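Local coordinates for cell wall surface anchor family protein (Streptococcus agalactiae serogroup V, PDB 3TW0) that probably serves as the adhesive tip pilin of group B streptococcal pili, presenting a metal-binding von Willebrand factor type A domain for attachment to host cells, at residues N194-F199 / A294-K299; G82-D87 / H94-T99. The protein carries 2 engineered substitutions. All coordinates share one frame; numbering follows the deposited sequence.

Contact 1: residues N194-F199 / A294-K299; sequences NQFNSF and ATKQIK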
ATOM      1  N   ASN A 194      -0.942  -7.216 -25.153  1.00 17.47           N
ATOM      2  CA  ASN A 194       0.125  -8.142 -25.492  1.00 17.90           C
ATOM      3  C   ASN A 194       1.379  -7.912 -24.647  1.00 17.12           C
ATOM      4  O   ASN A 194       2.103  -8.851 -24.345  1.00 16.55           O
ATOM      5  CB  ASN A 194       0.445  -8.107 -26.998  1.00 18.69           C
ATOM      6  CG  ASN A 194      -0.663  -8.744 -27.858  1.00 20.84           C
ATOM      7  OD1 ASN A 194      -1.377  -9.635 -27.398  1.00 22.76           O
ATOM      8  ND2 ASN A 194      -0.800  -8.284 -29.108  1.00 21.00           N
ATOM      9  N   GLN A 195       1.641  -6.665 -24.247  1.00 16.84           N
ATOM     10  CA  GLN A 195       2.795  -6.391 -23.367  1.00 15.55           C
ATOM     11  C   GLN A 195       2.554  -7.043 -22.012  1.00 14.69           C
ATOM     12  O   GLN A 195       3.422  -7.703 -21.470  1.00 14.55           O
ATOM     13  CB  GLN A 195       3.030  -4.882 -23.197  1.00 15.65           C
ATOM     14  CG  GLN A 195       3.560  -4.174 -24.442  1.00 15.24           C
ATOM     15  CD  GLN A 195       4.068  -2.786 -24.117  1.00 16.04           C
ATOM     16  OE1 GLN A 195       4.701  -2.577 -23.073  1.00 14.36           O
ATOM     17  NE2 GLN A 195       3.767  -1.839 -24.976  1.00 12.94           N
ATOM     18  N   PHE A 196       1.346  -6.905 -21.505  1.00 14.87           N
ATOM     19  CA  PHE A 196       0.971  -7.445 -20.180  1.00 15.51           C
ATOM     20  C   PHE A 196       1.103  -8.962 -20.196  1.00 16.25           C
ATOM     21  O   PHE A 196       1.799  -9.569 -19.354  1.00 16.39           O
ATOM     22  CB  PHE A 196      -0.472  -7.026 -19.877  1.00 15.11           C
ATOM     23  CG  PHE A 196      -0.990  -7.476 -18.533  1.00 16.91           C
ATOM     24  CD1 PHE A 196      -0.676  -6.769 -17.369  1.00 14.92           C
ATOM     25  CD2 PHE A 196      -1.867  -8.582 -18.438  1.00 14.12           C
ATOM     26  CE1 PHE A 196      -1.197  -7.168 -16.138  1.00 12.88           C
ATOM     27  CE2 PHE A 196      -2.364  -8.984 -17.222  1.00 14.63           C
ATOM     28  CZ  PHE A 196      -2.028  -8.290 -16.058  1.00 13.93           C
ATOM     29  N   ASN A 197       0.449  -9.566 -21.182  1.00 17.53           N
ATOM     30  CA  ASN A 197       0.601 -11.004 -21.469  1.00 18.14           C
ATOM     31  C   ASN A 197       2.039 -11.502 -21.537  1.00 18.15           C
ATOM     32  O   ASN A 197       2.314 -12.583 -21.014  1.00 18.05           O
ATOM     33  CB  ASN A 197      -0.142 -11.372 -22.759  1.00 18.44           C
ATOM     34  CG  ASN A 197      -1.640 -11.216 -22.620  1.00 19.81           C
ATOM     35  OD1 ASN A 197      -2.142 -11.025 -21.517  1.00 19.83           O
ATOM     36  ND2 ASN A 197      -2.366 -11.333 -23.740  1.00 19.32           N
ATOM     37  N   SER A 198       2.961 -10.742 -22.147  1.00 18.38           N
ATOM     38  CA  SER A 198       4.375 -11.156 -22.131  1.00 19.04           C
ATOM     39  C   SER A 198       4.995 -11.098 -20.734  1.00 18.57           C
ATOM     40  O   SER A 198       5.893 -11.902 -20.424  1.00 19.15           O
ATOM     41  CB  SER A 198       5.248 -10.360 -23.108  1.00 20.13           C
ATOM     42  OG  SER A 198       4.680 -10.398 -24.409  1.00 21.24           O
ATOM     43  N   PHE A 199       4.557 -10.159 -19.894  1.00 17.68           N
ATOM     44  CA  PHE A 199       5.024 -10.140 -18.498  1.00 17.02           C
ATOM     45  C   PHE A 199       4.549 -11.429 -17.793  1.00 16.89           C
ATOM     46  O   PHE A 199       5.318 -12.088 -17.119  1.00 16.38           O
ATOM     47  CB  PHE A 199       4.524  -8.907 -17.714  1.00 17.70           C
ATOM     48  CG  PHE A 199       4.899  -7.560 -18.334  1.00 19.31           C
ATOM     49  CD1 PHE A 199       6.136  -7.364 -18.967  1.00 18.83           C
ATOM     50  CD2 PHE A 199       4.011  -6.476 -18.241  1.00 19.54           C
ATOM     51  CE1 PHE A 199       6.471  -6.130 -19.544  1.00 17.48           C
ATOM     52  CE2 PHE A 199       4.336  -5.249 -18.808  1.00 20.31           C
ATOM     53  CZ  PHE A 199       5.585  -5.081 -19.474  1.00 18.23           C
ATOM     54  N   ALA A 294      -5.968   1.628 -24.905  1.00 20.65           N
ATOM     55  CA  ALA A 294      -7.196   1.117 -25.517  1.00 20.29           C
ATOM     56  C   ALA A 294      -7.259  -0.405 -25.384  1.00 20.49           C
ATOM     57  O   ALA A 294      -8.197  -1.063 -25.897  1.00 20.57           O
ATOM     58  CB  ALA A 294      -7.251   1.523 -26.995  1.00 20.61           C
ATOM     59  N   THR A 295      -6.264  -0.992 -24.737  1.00 19.37           N
ATOM     60  CA  THR A 295      -6.375  -2.426 -24.425  1.00 19.77           C
ATOM     61  C   THR A 295      -6.293  -2.680 -22.914  1.00 18.10           C
ATOM     62  O   THR A 295      -7.239  -2.414 -22.208  1.00 18.34           O
ATOM     63  CB  THR A 295      -5.381  -3.310 -25.232  1.00 19.00           C
ATOM     64  OG1 THR A 295      -4.035  -2.962 -24.892  1.00 21.73           O
ATOM     65  CG2 THR A 295      -5.588  -3.168 -26.740  1.00 20.08           C
ATOM     66  N   LYS A 296      -5.175  -3.216 -22.431  1.00 18.02           N
ATOM     67  CA  LYS A 296      -5.067  -3.550 -21.018  1.00 17.03           C
ATOM     68  C   LYS A 296      -5.108  -2.255 -20.216  1.00 16.91           C
ATOM     69  O   LYS A 296      -4.409  -1.289 -20.589  1.00 16.29           O
ATOM     70  CB  LYS A 296      -3.724  -4.252 -20.742  1.00 17.83           C
ATOM     71  CG  LYS A 296      -3.494  -4.658 -19.258  1.00 14.27           C
ATOM     72  CD  LYS A 296      -4.506  -5.739 -18.814  1.00 12.18           C
ATOM     73  CE  LYS A 296      -4.673  -5.755 -17.324  1.00 12.94           C
ATOM     74  NZ  LYS A 296      -5.522  -6.861 -16.776  1.00 15.08           N
ATOM     75  N   GLN A 297      -5.878  -2.262 -19.116  1.00 16.92           N
ATOM     76  CA  GLN A 297      -5.946  -1.128 -18.171  1.00 17.82           C
ATOM     77  C   GLN A 297      -5.849  -1.588 -16.727  1.00 18.18           C
ATOM     78  O   GLN A 297      -6.600  -2.494 -16.288  1.00 19.43           O
ATOM     79  CB  GLN A 297      -7.227  -0.307 -18.348  1.00 17.76           C
ATOM     80  CG  GLN A 297      -7.327   0.526 -19.649  1.00 17.62           C
ATOM     81  CD  GLN A 297      -8.678   1.224 -19.792  1.00 20.29           C
ATOM     82  OE1 GLN A 297      -8.856   2.110 -20.631  1.00 23.53           O
ATOM     83  NE2 GLN A 297      -9.632   0.827 -18.978  1.00 19.55           N
ATOM     84  N   ILE A 298      -4.927  -0.978 -15.985  1.00 17.79           N
ATOM     85  CA  ILE A 298      -4.825  -1.222 -14.538  1.00 18.16           C
ATOM     86  C   ILE A 298      -5.768  -0.214 -13.880  1.00 18.24           C
ATOM     87  O   ILE A 298      -5.662   0.973 -14.148  1.00 17.55           O
ATOM     88  CB  ILE A 298      -3.364  -1.064 -14.050  1.00 18.27           C
ATOM     89  CG1 ILE A 298      -2.416  -1.991 -14.842  1.00 18.44           C
ATOM     90  CG2 ILE A 298      -3.229  -1.228 -12.536  1.00 19.19           C
ATOM     91  CD1 ILE A 298      -2.662  -3.491 -14.656  1.00 18.04           C
ATOM     92  N   LYS A 299      -6.709  -0.682 -13.056  1.00 18.93           N
ATOM     93  CA  LYS A 299      -7.757   0.199 -12.500  1.00 19.13           C
ATOM     94  C   LYS A 299      -7.843   0.183 -10.979  1.00 18.77           C
ATOM     95  O   LYS A 299      -8.596   0.973 -10.384  1.00 19.35           O
ATOM     96  CB  LYS A 299      -9.121  -0.168 -13.097  1.00 20.12           C
ATOM     97  CG  LYS A 299      -9.190  -0.080 -14.631  1.00 22.10           C
ATOM     98  CD  LYS A 299     -10.390  -0.857 -15.198  1.00 24.39           C
ATOM     99  CE  LYS A 299     -10.874  -0.212 -16.472  1.00 29.31           C
ATOM    100  NZ  LYS A 299     -11.174  -1.206 -17.578  1.00 35.40           N
TER
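A cation-pi contact between Phe196 and Lys296 joins the short helix 192-201 to the loop that leads into helix 302-312, both within the long excursion between the parallel sheet strands 165-172 and 319-324. The lysine chain lies over one face of the phenylalanine ring. Its CE sits nearly above the ring centre, 3.8 Å from the Phe196 centroid and only 8° off the normal, a CH-pi contact. The ammonium continues over the same face toward the far rim and is less central, with Lys296 NZ 4.2 Å from the Phe196 ring centroid and 27° off the normal. Farther back, Lys296 CG meets Phe196 CG at 3.8 Å, and the methylenes cover the ring from its root outward. A bend at chi2 (66°) in an otherwise extended lysine chain lays it along the aromatic surface. Ile298 completes the contact obliquely, its CD1 lying 4.2 Å from Phe196 CE1. From helix 302-312, Leu307 and Glu303 also touch the phenylalanine, and Glu303 OE2 forms a salt bridge with Lys296 NZ. No hydrogen bond crosses between 194-199 and 294-299; the lysine instead divides its role, packing its methylenes on the buried ring while its charge is shared between the aromatic face and the carboxylate. The carboxylate and the ring face would both favour a protonated amine, and through Lys296 the loop touches helix 192-201 and helix 302-312 alike.

Contact 2: residues G82-D87 / H94-T99; sequences GKALND and HKTTFT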
ATOM      1  N   GLY A  82      -0.639  18.847 -15.497  1.00 22.70           N
ATOM      2  CA  GLY A  82       0.083  17.998 -14.528  1.00 22.46           C
ATOM      3  C   GLY A  82       0.936  18.792 -13.536  1.00 22.22           C
ATOM      4  O   GLY A  82       1.728  18.217 -12.798  1.00 21.99           O
ATOM      5  N   LYS A  83       0.822  20.117 -13.529  1.00 22.22           N
ATOM      6  CA  LYS A  83       1.600  20.919 -12.562  1.00 22.24           C
ATOM      7  C   LYS A  83       0.911  20.859 -11.210  1.00 21.55           C
ATOM      8  O   LYS A  83      -0.270  21.124 -11.117  1.00 20.94           O
ATOM      9  CB  LYS A  83       1.737  22.369 -13.014  1.00 23.57           C
ATOM     10  CG  LYS A  83       2.647  23.171 -12.098  1.00 23.95           C
ATOM     11  CD  LYS A  83       3.135  24.421 -12.786  1.00 25.28           C
ATOM     12  CE  LYS A  83       4.631  24.614 -12.481  1.00 24.45           C
ATOM     13  NZ  LYS A  83       4.730  25.310 -11.236  1.00 26.41           N
ATOM     14  N   ALA A  84       1.663  20.527 -10.167  1.00 21.42           N
ATOM     15  CA  ALA A  84       1.095  20.103  -8.914  1.00 20.84           C
ATOM     16  C   ALA A  84       0.801  21.252  -7.931  1.00 22.01           C
ATOM     17  O   ALA A  84       1.564  22.205  -7.835  1.00 21.61           O
ATOM     18  CB  ALA A  84       1.987  19.057  -8.273  1.00 20.72           C
ATOM     19  N   LEU A  85      -0.312  21.151  -7.202  1.00 22.39           N
ATOM     20  CA  LEU A  85      -0.573  22.064  -6.088  1.00 22.65           C
ATOM     21  C   LEU A  85      -1.353  21.382  -4.979  1.00 22.59           C
ATOM     22  O   LEU A  85      -2.084  20.424  -5.224  1.00 22.13           O
ATOM     23  CB  LEU A  85      -1.300  23.343  -6.552  1.00 22.52           C
ATOM     24  CG  LEU A  85      -2.739  23.330  -7.040  1.00 23.48           C
ATOM     25  CD1 LEU A  85      -3.290  24.788  -7.114  1.00 26.07           C
ATOM     26  CD2 LEU A  85      -2.844  22.673  -8.391  1.00 22.87           C
ATOM     27  N   ASN A  86      -1.204  21.887  -3.764  1.00 22.44           N
ATOM     28  CA  ASN A  86      -1.977  21.384  -2.634  1.00 23.43           C
ATOM     29  C   ASN A  86      -3.133  22.341  -2.363  1.00 24.02           C
ATOM     30  O   ASN A  86      -2.890  23.489  -2.014  1.00 24.87           O
ATOM     31  CB  ASN A  86      -1.062  21.259  -1.410  1.00 22.32           C
ATOM     32  CG  ASN A  86      -1.637  20.359  -0.320  1.00 23.83           C
ATOM     33  OD1 ASN A  86      -2.846  20.348  -0.072  1.00 24.98           O
ATOM     34  ND2 ASN A  86      -0.763  19.604   0.348  1.00 21.86           N
ATOM     35  N   ASP A  87      -4.375  21.885  -2.539  1.00 24.65           N
ATOM     36  CA  ASP A  87      -5.561  22.730  -2.264  1.00 26.68           C
ATOM     37  C   ASP A  87      -6.128  22.624  -0.814  1.00 27.51           C
ATOM     38  O   ASP A  87      -7.175  23.176  -0.517  1.00 28.21           O
ATOM     39  CB  ASP A  87      -6.670  22.454  -3.279  1.00 25.81           C
ATOM     40  CG  ASP A  87      -7.307  21.085  -3.095  1.00 28.72           C
ATOM     41  OD1 ASP A  87      -6.587  20.115  -2.735  1.00 31.96           O
ATOM     42  OD2 ASP A  87      -8.539  20.966  -3.314  1.00 29.09           O
ATOM     43  N   HIS A  94       2.382  25.021  -2.397  1.00 27.52           N
ATOM     44  CA  HIS A  94       3.666  24.410  -2.825  1.00 26.89           C
ATOM     45  C   HIS A  94       3.965  23.046  -2.167  1.00 26.53           C
ATOM     46  O   HIS A  94       4.878  22.330  -2.585  1.00 27.55           O
ATOM     47  CB  HIS A  94       4.836  25.344  -2.498  1.00 26.70           C
ATOM     48  CG  HIS A  94       4.731  26.695  -3.133  1.00 26.99           C
ATOM     49  ND1 HIS A  94       5.067  26.924  -4.452  1.00 25.52           N
ATOM     50  CD2 HIS A  94       4.324  27.886  -2.634  1.00 26.29           C
ATOM     51  CE1 HIS A  94       4.863  28.199  -4.737  1.00 27.61           C
ATOM     52  NE2 HIS A  94       4.420  28.807  -3.648  1.00 26.86           N
ATOM     53  N   LYS A  95       3.228  22.716  -1.120  1.00 26.07           N
ATOM     54  CA  LYS A  95       3.479  21.519  -0.322  1.00 26.17           C
ATOM     55  C   LYS A  95       3.003  20.232  -1.027  1.00 25.32           C
ATOM     56  O   LYS A  95       2.027  19.594  -0.619  1.00 25.17           O
ATOM     57  CB  LYS A  95       2.852  21.681   1.072  1.00 26.20           C
ATOM     58  CG  LYS A  95       3.546  20.926   2.202  1.00 27.81           C
ATOM     59  CD  LYS A  95       5.063  20.943   2.062  1.00 31.25           C
ATOM     60  CE  LYS A  95       5.710  20.112   3.154  1.00 31.60           C
ATOM     61  NZ  LYS A  95       7.176  20.088   2.958  1.00 34.12           N
ATOM     62  N   THR A  96       3.715  19.859  -2.087  1.00 24.20           N
ATOM     63  CA  THR A  96       3.297  18.737  -2.913  1.00 23.58           C
ATOM     64  C   THR A  96       4.151  17.495  -2.717  1.00 23.16           C
ATOM     65  O   THR A  96       3.989  16.497  -3.446  1.00 22.32           O
ATOM     66  CB  THR A  96       3.249  19.131  -4.398  1.00 22.92           C
ATOM     67  OG1 THR A  96       4.540  19.585  -4.809  1.00 24.06           O
ATOM     68  CG2 THR A  96       2.208  20.241  -4.623  1.00 24.09           C
ATOM     69  N   THR A  97       5.074  17.589  -1.758  1.00 22.36           N
ATOM     70  CA  THR A  97       5.784  16.454  -1.187  1.00 21.89           C
ATOM     71  C   THR A  97       5.858  16.707   0.306  1.00 21.92           C
ATOM     72  O   THR A  97       5.760  17.871   0.762  1.00 20.02           O
ATOM     73  CB  THR A  97       7.234  16.281  -1.733  1.00 22.67           C
ATOM     74  OG1 THR A  97       8.016  17.459  -1.449  1.00 22.18           O
ATOM     75  CG2 THR A  97       7.240  15.984  -3.249  1.00 21.66           C
ATOM     76  N   PHE A  98       5.983  15.621   1.075  1.00 20.97           N
ATOM     77  CA  PHE A  98       6.198  15.715   2.518  1.00 20.62           C
ATOM     78  C   PHE A  98       7.345  14.806   2.865  1.00 21.58           C
ATOM     79  O   PHE A  98       7.468  13.710   2.283  1.00 20.80           O
ATOM     80  CB  PHE A  98       4.981  15.247   3.293  1.00 20.74           C
ATOM     81  CG  PHE A  98       3.835  16.205   3.263  1.00 20.99           C
ATOM     82  CD1 PHE A  98       3.667  17.132   4.287  1.00 21.60           C
ATOM     83  CD2 PHE A  98       2.911  16.168   2.228  1.00 19.94           C
ATOM     84  CE1 PHE A  98       2.584  18.004   4.272  1.00 23.03           C
ATOM     85  CE2 PHE A  98       1.835  17.030   2.201  1.00 22.51           C
ATOM     86  CZ  PHE A  98       1.670  17.962   3.231  1.00 21.82           C
ATOM     87  N   THR A  99       8.158  15.225   3.831  1.00 21.15           N
ATOM     88  CA  THR A  99       9.330  14.460   4.218  1.00 21.73           C
ATOM     89  C   THR A  99       9.323  14.423   5.727  1.00 22.35           C
ATOM     90  O   THR A  99       9.151  15.476   6.360  1.00 23.58           O
ATOM     91  CB  THR A  99      10.616  15.107   3.635  1.00 21.69           C
ATOM     92  OG1 THR A  99      10.576  15.009   2.204  1.00 21.66           O
ATOM     93  CG2 THR A  99      11.886  14.443   4.143  1.00 21.52           C
TER
HETATM   94  O   HOH W   1       4.853  21.822  -7.166  1.00 40.35           O
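The meeting of Asn86 and Ala84 with Lys95 and Thr96 belongs to an antiparallel sheet in the vWA-like part of the chain, where strands 84-85 and 97-101 both pair with strand 70-78. Leu85 bonds through its backbone to Val77, while Thr96 and Phe98 bond to Lys75 and Val73.

Between the two segments themselves the direct hydrogen bond is made by a side chain. Asn86 ND2 donates to Lys95 O over 3.0 Å, almost straight at 171°, with the acceptor close to the plane of the asparagine amide and the donor tilted 22° from the carbonyl plane. The acceptor belongs to the central residue of an inverse gamma turn, closed by Thr96 N bonding to His94 O at 2.8 Å. At its other end the amide is held too, because Asn86 OD1 accepts from Ser88 N; the two bonds together limit rotation of the group.

Apolar contact centres on the methyl of Thr96. Its CG2 approaches Leu85 CA to 3.6 Å and Ala84 CB to 3.8 Å, settling against the backbone of the short strand, while the Leu85 side chain starts away from 94-99 and packs on strands 271-276 and 249-251. The Thr96 hydroxyl takes the branch between the backbone N and the carbonyl carbon (chi1 58°); a water lies 3.3 Å from Thr96 OG1 and donates a weak bond to Ala84 O.

The same amide nitrogen that bonds Lys95 also lies beside a ring: Asn86 ND2 is near the plane of the Phe98 ring, at its edge, 4.1 Å from Phe98 CE2.

Overall arrangement
Contacts 1 and 2 are separate in space, with centres 30 Å apart and nearest atoms about 18 Å apart, and they follow one another along the chain, which completes 82-87 / 94-99 before it reaches residue 194. Each lies outside the central parallel sheet; their centres lie 21 Å (contact 1) and 20 Å (contact 2) from the centre of the chain. Contact 2 connects neighbouring pieces of an antiparallel sheet, whereas contact 1 brings together a helix and a loop 95 residues apart within a later excursion. Neither includes a ligand of the magnesium, which is bound by Ser20, Ser22 and Thr143. Both lie away from the metal site.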